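Local coordinates for protein dTDP-4-dehydrorhamnose reductase (Sulfolobus tokodaii, PDB 2GGS) that binds NADPH in a Rossmann-type fold and probably reduces dTDP-4-dehydrorhamnose to dTDP-L-rhamnose, the last step in making this sugar nucleotide, at residues K28-S32 / S33-G37; N84-A87 / V88-V92; L194-E198 / L199-G203. All coordinates share one frame; numbering follows the deposited sequence.

Interaction 1: residues K28-S32 / S33-G37; sequences KVYNS and SEIQG. With NDP (NADPH dihydro-nicotinamide-adenine-dinucleotide phosphate), chain C.
Tyr30 meets Glu34 and Ile35, and Lys28 meets Gln36 and Gly37, because the chain leaving strand 26-30 doubles back, residues 28-32 and 33-37 heading 149° apart. This is the end of the second strand of the Rossmann fold, the classical site for recognising the adenosine ribose, and here the loop holds the 2'-phosphate of NADPH. Tyr30 turns its CG between the backbone N and the carbonyl carbon (chi1 65°), which lays the ring under the returning chain. CA of Glu34 sits over one face of the ring, displaced toward its rim, 3.7 Å from the centroid of the Tyr30 ring in a CH-pi contact. The Glu34 side chain then runs alongside the tyrosine in the same direction, its CG 3.5 Å from Tyr30 OH and its carboxylate nearly parallel to the ring. Farther along, Ile35 slides past in the opposite direction and puts CG1 3.8 Å from Tyr30 CD2. With an alanine in place of Tyr30, Glu34 and Ile35 would probably lose the surface they pack on, leaving the loop beside the phosphate freer to shift. Lys28 bends its chain at chi3, and CE passes 3.3 Å from Gln36 O; NZ bonds this carbonyl only weakly, but a water accepts from Lys28 NZ and donates to Gln36 O. A second water links Lys28 N to Gly37 O. The Asn31 side chain lies over the adenine, ND2 3.6 Å from NADPH C6A. Three consecutive backbone amides grip the phosphate. O1X receives both Asn31 N, almost straight at 169°, and Ser33 N, while the neighbouring oxygen O3X takes Ser32 N at 2.8 Å.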
loop_
_atom_site.group_PDB
_atom_site.type_symbol
_atom_site.label_atom_id
_atom_site.label_comp_id
_atom_site.label_asym_id
_atom_site.label_seq_id
_atom_site.Cartn_x
_atom_site.Cartn_y
_atom_site.Cartn_z
ATOM N N LYS A 28 -3.075 -12.048 -12.672
ATOM C CA LYS A 28 -3.824 -11.066 -11.864
ATOM C C LYS A 28 -4.817 -11.769 -10.958
ATOM O O LYS A 28 -5.703 -12.442 -11.476
ATOM C CB LYS A 28 -4.581 -10.083 -12.781
ATOM C CG LYS A 28 -3.663 -9.328 -13.761
ATOM C CD LYS A 28 -4.433 -8.364 -14.637
ATOM C CE LYS A 28 -5.131 -9.058 -15.756
ATOM N NZ LYS A 28 -5.212 -8.068 -16.876
ATOM N N VAL A 29 -4.670 -11.603 -9.639
ATOM C CA VAL A 29 -5.591 -12.243 -8.664
ATOM C C VAL A 29 -6.531 -11.230 -8.012
ATOM O O VAL A 29 -6.094 -10.172 -7.527
ATOM C CB VAL A 29 -4.797 -13.069 -7.592
ATOM C CG1 VAL A 29 -5.692 -13.453 -6.380
ATOM C CG2 VAL A 29 -4.226 -14.354 -8.225
ATOM N N TYR A 30 -7.831 -11.554 -7.951
ATOM C CA TYR A 30 -8.777 -10.701 -7.291
ATOM C C TYR A 30 -9.598 -11.636 -6.407
ATOM O O TYR A 30 -9.425 -12.847 -6.495
ATOM C CB TYR A 30 -9.671 -9.987 -8.302
ATOM C CG TYR A 30 -10.579 -10.939 -9.098
ATOM C CD1 TYR A 30 -11.866 -11.265 -8.629
ATOM C CD2 TYR A 30 -10.151 -11.480 -10.301
ATOM C CE1 TYR A 30 -12.703 -12.125 -9.369
ATOM C CE2 TYR A 30 -10.967 -12.335 -11.042
ATOM C CZ TYR A 30 -12.227 -12.651 -10.565
ATOM O OH TYR A 30 -13.008 -13.508 -11.313
ATOM N N ASN A 31 -10.429 -11.062 -5.549
ATOM C CA ASN A 31 -11.309 -11.869 -4.714
ATOM C C ASN A 31 -12.741 -11.364 -4.957
ATOM O O ASN A 31 -13.469 -11.910 -5.796
ATOM C CB ASN A 31 -10.865 -11.737 -3.260
ATOM C CG ASN A 31 -11.669 -12.611 -2.295
ATOM O OD1 ASN A 31 -12.168 -13.672 -2.667
ATOM N ND2 ASN A 31 -11.781 -12.154 -1.047
ATOM N N SER A 32 -13.105 -10.285 -4.286
ATOM C CA SER A 32 -14.453 -9.722 -4.409
ATOM C C SER A 32 -14.691 -8.929 -5.716
ATOM O O SER A 32 -15.829 -8.873 -6.238
ATOM C CB SER A 32 -14.767 -8.860 -3.196
ATOM O OG SER A 32 -16.089 -8.347 -3.305
ATOM N N SER A 33 -13.630 -8.307 -6.238
ATOM C CA SER A 33 -13.779 -7.313 -7.321
ATOM C C SER A 33 -13.176 -7.835 -8.612
ATOM O O SER A 33 -11.967 -7.801 -8.820
ATOM C CB SER A 33 -13.204 -5.965 -6.868
ATOM O OG SER A 33 -13.294 -4.997 -7.899
ATOM N N GLU A 34 -14.043 -8.372 -9.483
ATOM C CA GLU A 34 -13.622 -9.003 -10.728
ATOM C C GLU A 34 -12.909 -8.007 -11.653
ATOM O O GLU A 34 -13.309 -6.846 -11.794
ATOM C CB GLU A 34 -14.825 -9.678 -11.443
ATOM C CG GLU A 34 -14.416 -10.600 -12.601
ATOM C CD GLU A 34 -15.602 -11.247 -13.348
ATOM O OE1 GLU A 34 -16.754 -11.119 -12.884
ATOM O OE2 GLU A 34 -15.353 -11.916 -14.383
ATOM N N ILE A 35 -11.810 -8.477 -12.226
ATOM C CA ILE A 35 -11.091 -7.716 -13.229
ATOM C C ILE A 35 -10.918 -8.556 -14.499
ATOM O O ILE A 35 -10.919 -9.786 -14.450
ATOM C CB ILE A 35 -9.739 -7.191 -12.664
ATOM C CG1 ILE A 35 -8.913 -8.357 -12.082
ATOM C CG2 ILE A 35 -10.000 -6.033 -11.661
ATOM C CD1 ILE A 35 -7.617 -7.976 -11.433
ATOM N N GLN A 36 -10.781 -7.866 -15.631
ATOM C CA GLN A 36 -10.578 -8.491 -16.923
ATOM C C GLN A 36 -9.400 -9.462 -16.898
ATOM O O GLN A 36 -8.293 -9.089 -16.513
ATOM C CB GLN A 36 -10.312 -7.402 -17.964
ATOM C CG GLN A 36 -9.981 -7.940 -19.347
ATOM C CD GLN A 36 -11.212 -8.518 -20.002
ATOM O OE1 GLN A 36 -12.312 -7.984 -19.833
ATOM N NE2 GLN A 36 -11.048 -9.622 -20.731
ATOM N N GLY A 37 -9.648 -10.706 -17.283
ATOM C CA GLY A 37 -8.581 -11.708 -17.388
ATOM C C GLY A 37 -7.941 -12.137 -16.065
ATOM O O GLY A 37 -6.895 -12.781 -16.058
HETATM P PA NDP C . -6.861 -1.739 -1.857
HETATM O O1A NDP C . -7.747 -1.659 -0.684
HETATM O O2A NDP C . -7.260 -0.853 -2.976
HETATM O O5B NDP C . -6.750 -3.214 -2.413
HETATM C C5B NDP C . -6.776 -4.322 -1.532
HETATM C C4B NDP C . -6.603 -5.535 -2.410
HETATM O O4B NDP C . -6.474 -6.669 -1.549
HETATM C C3B NDP C . -7.757 -5.753 -3.375
HETATM O O3B NDP C . -7.234 -6.160 -4.610
HETATM C C2B NDP C . -8.499 -6.916 -2.702
HETATM O O2B NDP C . -9.137 -7.666 -3.692
HETATM C C1B NDP C . -7.319 -7.667 -2.101
HETATM N N9A NDP C . -7.755 -8.575 -1.035
HETATM C C8A NDP C . -8.229 -8.234 0.195
HETATM N N7A NDP C . -8.545 -9.380 0.864
HETATM C C5A NDP C . -8.271 -10.416 0.054
HETATM C C6A NDP C . -8.411 -11.801 0.208
HETATM N N6A NDP C . -9.007 -12.312 1.321
HETATM N N1A NDP C . -8.051 -12.582 -0.857
HETATM C C2A NDP C . -7.547 -12.079 -2.050
HETATM N N3A NDP C . -7.429 -10.718 -2.196
HETATM C C4A NDP C . -7.793 -9.923 -1.163
HETATM O O3 NDP C . -5.392 -1.455 -1.231
HETATM P PN NDP C . -4.196 -0.590 -1.904
HETATM O O1N NDP C . -3.983 -0.869 -3.306
HETATM O O2N NDP C . -4.488 0.781 -1.426
HETATM O O5D NDP C . -2.975 -1.120 -1.015
HETATM C C5D NDP C . -1.982 -1.965 -1.588
HETATM C C4D NDP C . -0.959 -2.407 -0.550
HETATM O O4D NDP C . -0.336 -1.257 -0.027
HETATM C C3D NDP C . -1.546 -3.158 0.642
HETATM O O3D NDP C . -0.540 -4.062 1.011
HETATM C C2D NDP C . -1.701 -2.096 1.702
HETATM O O2D NDP C . -1.697 -2.677 2.995
HETATM C C1D NDP C . -0.439 -1.252 1.399
HETATM N N1N NDP C . -0.596 0.118 1.902
HETATM C C2N NDP C . -1.749 0.786 1.586
HETATM C C3N NDP C . -1.901 2.139 1.853
HETATM C C7N NDP C . -3.182 2.811 1.478
HETATM O O7N NDP C . -3.430 4.113 1.956
HETATM N N7N NDP C . -4.070 2.172 0.720
HETATM C C4N NDP C . -0.788 2.924 2.523
HETATM C C5N NDP C . 0.429 2.099 2.867
HETATM C C6N NDP C . 0.466 0.741 2.526
HETATM P P2B NDP C . -10.771 -7.558 -3.961
HETATM O O1X NDP C . -10.890 -8.136 -5.313
HETATM O O2X NDP C . -11.186 -6.129 -3.867
HETATM O O3X NDP C . -11.538 -8.370 -2.885
HETATM O O HOH W 1 -4.324 -12.911 -15.037
HETATM O O HOH W 2 -7.117 -6.403 -16.030
HETATM O O HOH W 3 -16.931 -8.670 -8.993
#

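Interaction 2: residues N84-A87 / V88-V92; sequences NAEA and VRHIV
Asn84 sets its carbonyl O beside CG2 of Val88, 3.8 Å away, one turn further along helix 77-97. Its side-chain amide is bonded elsewhere: OD1 accepts from Met67 N and ND2 is bonded to Ser133 OG, which ties the helix to the neighbourhood of the NADPH site. Residues 84-86 form a wider pi-type turn, and the bonding here departs from the ordinary pattern. Ala85 O takes Val88 N at 3.0 Å, a bent bond (131°) whose donor sits well above the carbonyl plane, whereas Arg89 N stays 3.6 Å from that oxygen. The Val88 side chain crowds the same carbonyl, CB lying 3.3 Å from Ala85 O. Glu86 follows with a weak bond from Arg89 N to its O. The same oxygen lies at the edge of the His90 imidazole, near its plane, 3.3 Å from CD2; the ring gets there with CG anti to the carbonyl carbon of His90 (chi1 -65°). Beyond this contact, a water bridges the two side chains, donating to Glu86 OE2 and lying in the ring plane 2.6 Å from His90 NE2. Ala87 restores regular helix: Ile91 N reaches Ala87 O at 2.9 Å, fairly straight at 160° and in the carbonyl plane, while His90 N adds a weak second bond. CG1 of Ile91 packs on that oxygen too, 3.4 Å off, and both Ala87 and Ile91 face helix 46-56. That helix also supplies Phe46, stacked on the His90 ring, and Glu50, whose OE2 is bonded to His90 ND1. With one carboxylate bonded directly to the imidazole and another linked through water, His90 may well be biased toward its protonated form.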
loop_
_atom_site.group_PDB
_atom_site.type_symbol
_atom_site.label_atom_id
_atom_site.label_comp_id
_atom_site.label_asym_id
_atom_site.label_seq_id
_atom_site.Cartn_x
_atom_site.Cartn_y
_atom_site.Cartn_z
ATOM N N ASN A 84 -3.810 -9.968 6.413
ATOM C CA ASN A 84 -2.657 -9.048 6.459
ATOM C C ASN A 84 -1.397 -9.696 6.966
ATOM O O ASN A 84 -0.272 -9.230 6.651
ATOM C CB ASN A 84 -2.990 -7.856 7.342
ATOM C CG ASN A 84 -3.952 -6.903 6.696
ATOM O OD1 ASN A 84 -4.282 -7.007 5.505
ATOM N ND2 ASN A 84 -4.371 -5.916 7.482
ATOM N N ALA A 85 -1.557 -10.777 7.730
ATOM C CA ALA A 85 -0.404 -11.460 8.297
ATOM C C ALA A 85 -0.323 -12.925 7.849
ATOM O O ALA A 85 0.604 -13.332 7.140
ATOM C CB ALA A 85 -0.387 -11.339 9.830
ATOM N N GLU A 86 -1.323 -13.737 8.211
ATOM C CA GLU A 86 -1.126 -15.181 8.050
ATOM C C GLU A 86 -0.998 -15.612 6.575
ATOM O O GLU A 86 -0.237 -16.503 6.290
ATOM C CB GLU A 86 -2.274 -15.957 8.735
ATOM C CG GLU A 86 -1.879 -17.408 9.040
ATOM C CD GLU A 86 -2.843 -18.080 10.001
ATOM O OE1 GLU A 86 -3.917 -17.499 10.274
ATOM O OE2 GLU A 86 -2.499 -19.190 10.459
ATOM N N ALA A 87 -1.718 -14.965 5.659
ATOM C CA ALA A 87 -1.646 -15.305 4.229
ATOM C C ALA A 87 -0.223 -15.184 3.739
ATOM O O ALA A 87 0.211 -15.956 2.871
ATOM C CB ALA A 87 -2.594 -14.434 3.386
ATOM N N VAL A 88 0.503 -14.195 4.307
ATOM C CA VAL A 88 1.891 -13.957 3.898
ATOM C C VAL A 88 2.750 -15.181 4.202
ATOM O O VAL A 88 3.648 -15.523 3.422
ATOM C CB VAL A 88 2.488 -12.680 4.545
ATOM C CG1 VAL A 88 3.933 -12.457 4.020
ATOM C CG2 VAL A 88 1.632 -11.478 4.226
ATOM N N ARG A 89 2.494 -15.843 5.340
ATOM C CA ARG A 89 3.248 -17.043 5.680
ATOM C C ARG A 89 3.111 -18.087 4.553
ATOM O O ARG A 89 4.079 -18.773 4.145
ATOM C CB ARG A 89 2.779 -17.630 7.008
ATOM C CG ARG A 89 3.676 -18.819 7.390
ATOM C CD ARG A 89 3.468 -19.282 8.829
ATOM N NE ARG A 89 2.413 -20.279 8.940
ATOM C CZ ARG A 89 2.587 -21.588 8.801
ATOM N NH1 ARG A 89 3.786 -22.092 8.500
ATOM N NH2 ARG A 89 1.542 -22.390 8.932
ATOM N N HIS A 90 1.908 -18.192 4.033
ATOM C CA HIS A 90 1.636 -19.192 3.025
ATOM C C HIS A 90 2.133 -18.790 1.632
ATOM O O HIS A 90 2.555 -19.619 0.862
ATOM C CB HIS A 90 0.142 -19.527 3.068
ATOM C CG HIS A 90 -0.250 -20.178 4.351
ATOM N ND1 HIS A 90 -0.055 -21.526 4.566
ATOM C CD2 HIS A 90 -0.772 -19.684 5.502
ATOM C CE1 HIS A 90 -0.469 -21.840 5.784
ATOM N NE2 HIS A 90 -0.889 -20.744 6.383
ATOM N N ILE A 91 2.097 -17.502 1.322
ATOM C CA ILE A 91 2.718 -17.022 0.113
ATOM C C ILE A 91 4.228 -17.316 0.109
ATOM O O ILE A 91 4.762 -17.829 -0.855
ATOM C CB ILE A 91 2.468 -15.500 -0.044
ATOM C CG1 ILE A 91 0.979 -15.258 -0.320
ATOM C CG2 ILE A 91 3.335 -14.953 -1.174
ATOM C CD1 ILE A 91 0.619 -13.738 -0.325
ATOM N N VAL A 92 4.889 -17.026 1.217
ATOM C CA VAL A 92 6.326 -17.309 1.352
ATOM C C VAL A 92 6.620 -18.825 1.219
ATOM O O VAL A 92 7.531 -19.213 0.487
ATOM C CB VAL A 92 6.876 -16.739 2.651
ATOM C CG1 VAL A 92 8.291 -17.253 2.911
ATOM C CG2 VAL A 92 6.850 -15.193 2.555
HETATM O O HOH W 4 -2.029 -21.286 8.677
#

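Interaction 3: residues L194-E198 / L199-G203; sequences LELLE and LRKTG
Leu199 folds its side chain back over the last turn of helix 186-199, against carbonyls of Glu195 and Leu196. With CG anti to the carbonyl carbon (chi1 -63°), the branch lies on the helix wall: CG is 3.4 Å from Glu195 O, and CB is 3.3 Å from Leu196 O. The Leu199 N-H is shared weakly between these two oxygens, the bond from N to Leu196 O being the shorter at 3.0 Å. Glu198 runs side by side with Leu199 in the same direction, its OE2 3.8 Å from Leu199 CG. Its first torsion is nearly eclipsed (chi1 5°), an unusual and probably strained shape for a side chain at the surface. Leu196 works from the buried side. Its CD2 turns back to meet Lys201, crossing that chain at a slant and resting 4.1 Å from CG and equally far from CD, so the lysine's methylene groups, not its amine, make the contact. The helix ends here in a Schellman motif: Arg200, at positive phi, gives its backbone N-H to Leu197 O, N to O 3.0 Å, the donor well above the carbonyl plane, and the chain leaves toward strand 203-206. Ile258 of helix 253-258 packs on both Leu199 and Lys201, while Leu196 extends to Val207 and Leu259. Backbone bonds draw the chain round the last carbonyls while leucine and lysine hydrocarbon lines the turn, so the shape of this helix C-terminus probably depends little on charge.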
loop_
_atom_site.group_PDB
_atom_site.type_symbol
_atom_site.label_atom_id
_atom_site.label_comp_id
_atom_site.label_asym_id
_atom_site.label_seq_id
_atom_site.Cartn_x
_atom_site.Cartn_y
_atom_site.Cartn_z
ATOM N N LEU A 194 8.040 -1.542 -10.587
ATOM C CA LEU A 194 8.559 -2.072 -11.845
ATOM C C LEU A 194 10.089 -1.920 -11.935
ATOM O O LEU A 194 10.787 -2.865 -12.314
ATOM C CB LEU A 194 7.935 -1.376 -13.036
ATOM C CG LEU A 194 7.587 -2.253 -14.252
ATOM C CD1 LEU A 194 7.093 -1.451 -15.434
ATOM C CD2 LEU A 194 8.716 -3.162 -14.664
ATOM N N GLU A 195 10.597 -0.742 -11.612
ATOM C CA GLU A 195 12.069 -0.533 -11.647
ATOM C C GLU A 195 12.791 -1.451 -10.674
ATOM O O GLU A 195 13.865 -2.016 -10.965
ATOM C CB GLU A 195 12.416 0.907 -11.281
ATOM C CG GLU A 195 12.678 1.812 -12.437
ATOM C CD GLU A 195 13.294 3.108 -11.989
ATOM O OE1 GLU A 195 14.539 3.147 -11.813
ATOM O OE2 GLU A 195 12.527 4.076 -11.801
ATOM N N LEU A 196 12.222 -1.581 -9.487
ATOM C CA LEU A 196 12.806 -2.401 -8.438
ATOM C C LEU A 196 12.907 -3.862 -8.853
ATOM O O LEU A 196 13.895 -4.531 -8.555
ATOM C CB LEU A 196 12.000 -2.269 -7.140
ATOM C CG LEU A 196 12.309 -1.002 -6.350
ATOM C CD1 LEU A 196 11.339 -0.807 -5.164
ATOM C CD2 LEU A 196 13.758 -1.009 -5.888
ATOM N N LEU A 197 11.858 -4.347 -9.523
ATOM C CA LEU A 197 11.777 -5.730 -10.001
ATOM C C LEU A 197 12.956 -6.129 -10.842
ATOM O O LEU A 197 13.584 -7.163 -10.571
ATOM C CB LEU A 197 10.517 -5.929 -10.846
ATOM C CG LEU A 197 9.214 -5.971 -10.061
ATOM C CD1 LEU A 197 8.153 -6.689 -10.873
ATOM C CD2 LEU A 197 9.423 -6.663 -8.732
ATOM N N GLU A 198 13.203 -5.330 -11.884
ATOM C CA GLU A 198 14.305 -5.553 -12.803
ATOM C C GLU A 198 15.576 -5.735 -12.002
ATOM O O GLU A 198 16.384 -6.583 -12.341
ATOM C CB GLU A 198 14.473 -4.406 -13.855
ATOM C CG GLU A 198 13.558 -3.161 -13.715
ATOM C CD GLU A 198 14.257 -1.784 -13.999
ATOM O OE1 GLU A 198 13.850 -1.086 -14.981
ATOM O OE2 GLU A 198 15.177 -1.378 -13.225
ATOM N N LEU A 199 15.724 -4.950 -10.926
ATOM C CA LEU A 199 16.929 -4.929 -10.087
ATOM C C LEU A 199 17.082 -6.099 -9.119
ATOM O O LEU A 199 18.175 -6.314 -8.594
ATOM C CB LEU A 199 17.024 -3.609 -9.312
ATOM C CG LEU A 199 17.156 -2.333 -10.147
ATOM C CD1 LEU A 199 17.038 -1.111 -9.281
ATOM C CD2 LEU A 199 18.459 -2.300 -10.959
ATOM N N ARG A 200 16.007 -6.845 -8.864
ATOM C CA ARG A 200 16.037 -7.957 -7.891
ATOM C C ARG A 200 16.588 -7.553 -6.514
ATOM O O ARG A 200 17.265 -8.321 -5.838
ATOM C CB ARG A 200 16.743 -9.218 -8.448
ATOM C CG ARG A 200 15.846 -10.050 -9.326
ATOM C CD ARG A 200 15.958 -11.555 -9.038
ATOM N NE ARG A 200 14.991 -12.378 -9.797
ATOM C CZ ARG A 200 13.922 -11.920 -10.462
ATOM N NH1 ARG A 200 13.623 -10.624 -10.490
ATOM N NH2 ARG A 200 13.133 -12.763 -11.112
ATOM N N LYS A 201 16.270 -6.322 -6.107
ATOM C CA LYS A 201 16.531 -5.855 -4.752
ATOM C C LYS A 201 15.916 -6.770 -3.680
ATOM O O LYS A 201 14.839 -7.322 -3.880
ATOM C CB LYS A 201 15.976 -4.445 -4.591
ATOM C CG LYS A 201 16.955 -3.362 -4.944
ATOM C CD LYS A 201 17.052 -2.345 -3.814
ATOM C CE LYS A 201 17.894 -2.920 -2.683
ATOM N NZ LYS A 201 18.450 -1.928 -1.751
ATOM N N THR A 202 16.620 -6.914 -2.557
ATOM C CA THR A 202 16.174 -7.699 -1.398
ATOM C C THR A 202 16.294 -6.831 -0.143
ATOM O O THR A 202 16.907 -5.747 -0.195
ATOM C CB THR A 202 16.947 -9.050 -1.235
ATOM O OG1 THR A 202 18.335 -8.802 -0.969
ATOM C CG2 THR A 202 16.828 -9.928 -2.481
ATOM N N GLY A 203 15.688 -7.270 0.967
ATOM C CA GLY A 203 15.732 -6.526 2.230
ATOM C C GLY A 203 14.467 -5.713 2.466
ATOM O O GLY A 203 13.364 -6.190 2.187
#

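The three contacts follow one another along the chain within one Rossmann-type fold, and none touches another. Interaction 1 borders the cofactor directly. Interaction 2, about 9 Å from interaction 1 between nearest atoms, is one layer back: the Asn84 side chain comes within about 6 Å of NADPH and lies near Ala66 and Lys134 of its binding site. Interaction 3 belongs to the far part of the fold, before edge strand 203-206, with the Leu196 side chain about 13 Å from the cofactor. Its nearest atoms are about 12 Å from interaction 1 and 11 Å from interaction 2. Of the three, only interaction 1 touches NADPH; interaction 2 is probably second shell, and interaction 3 is remote.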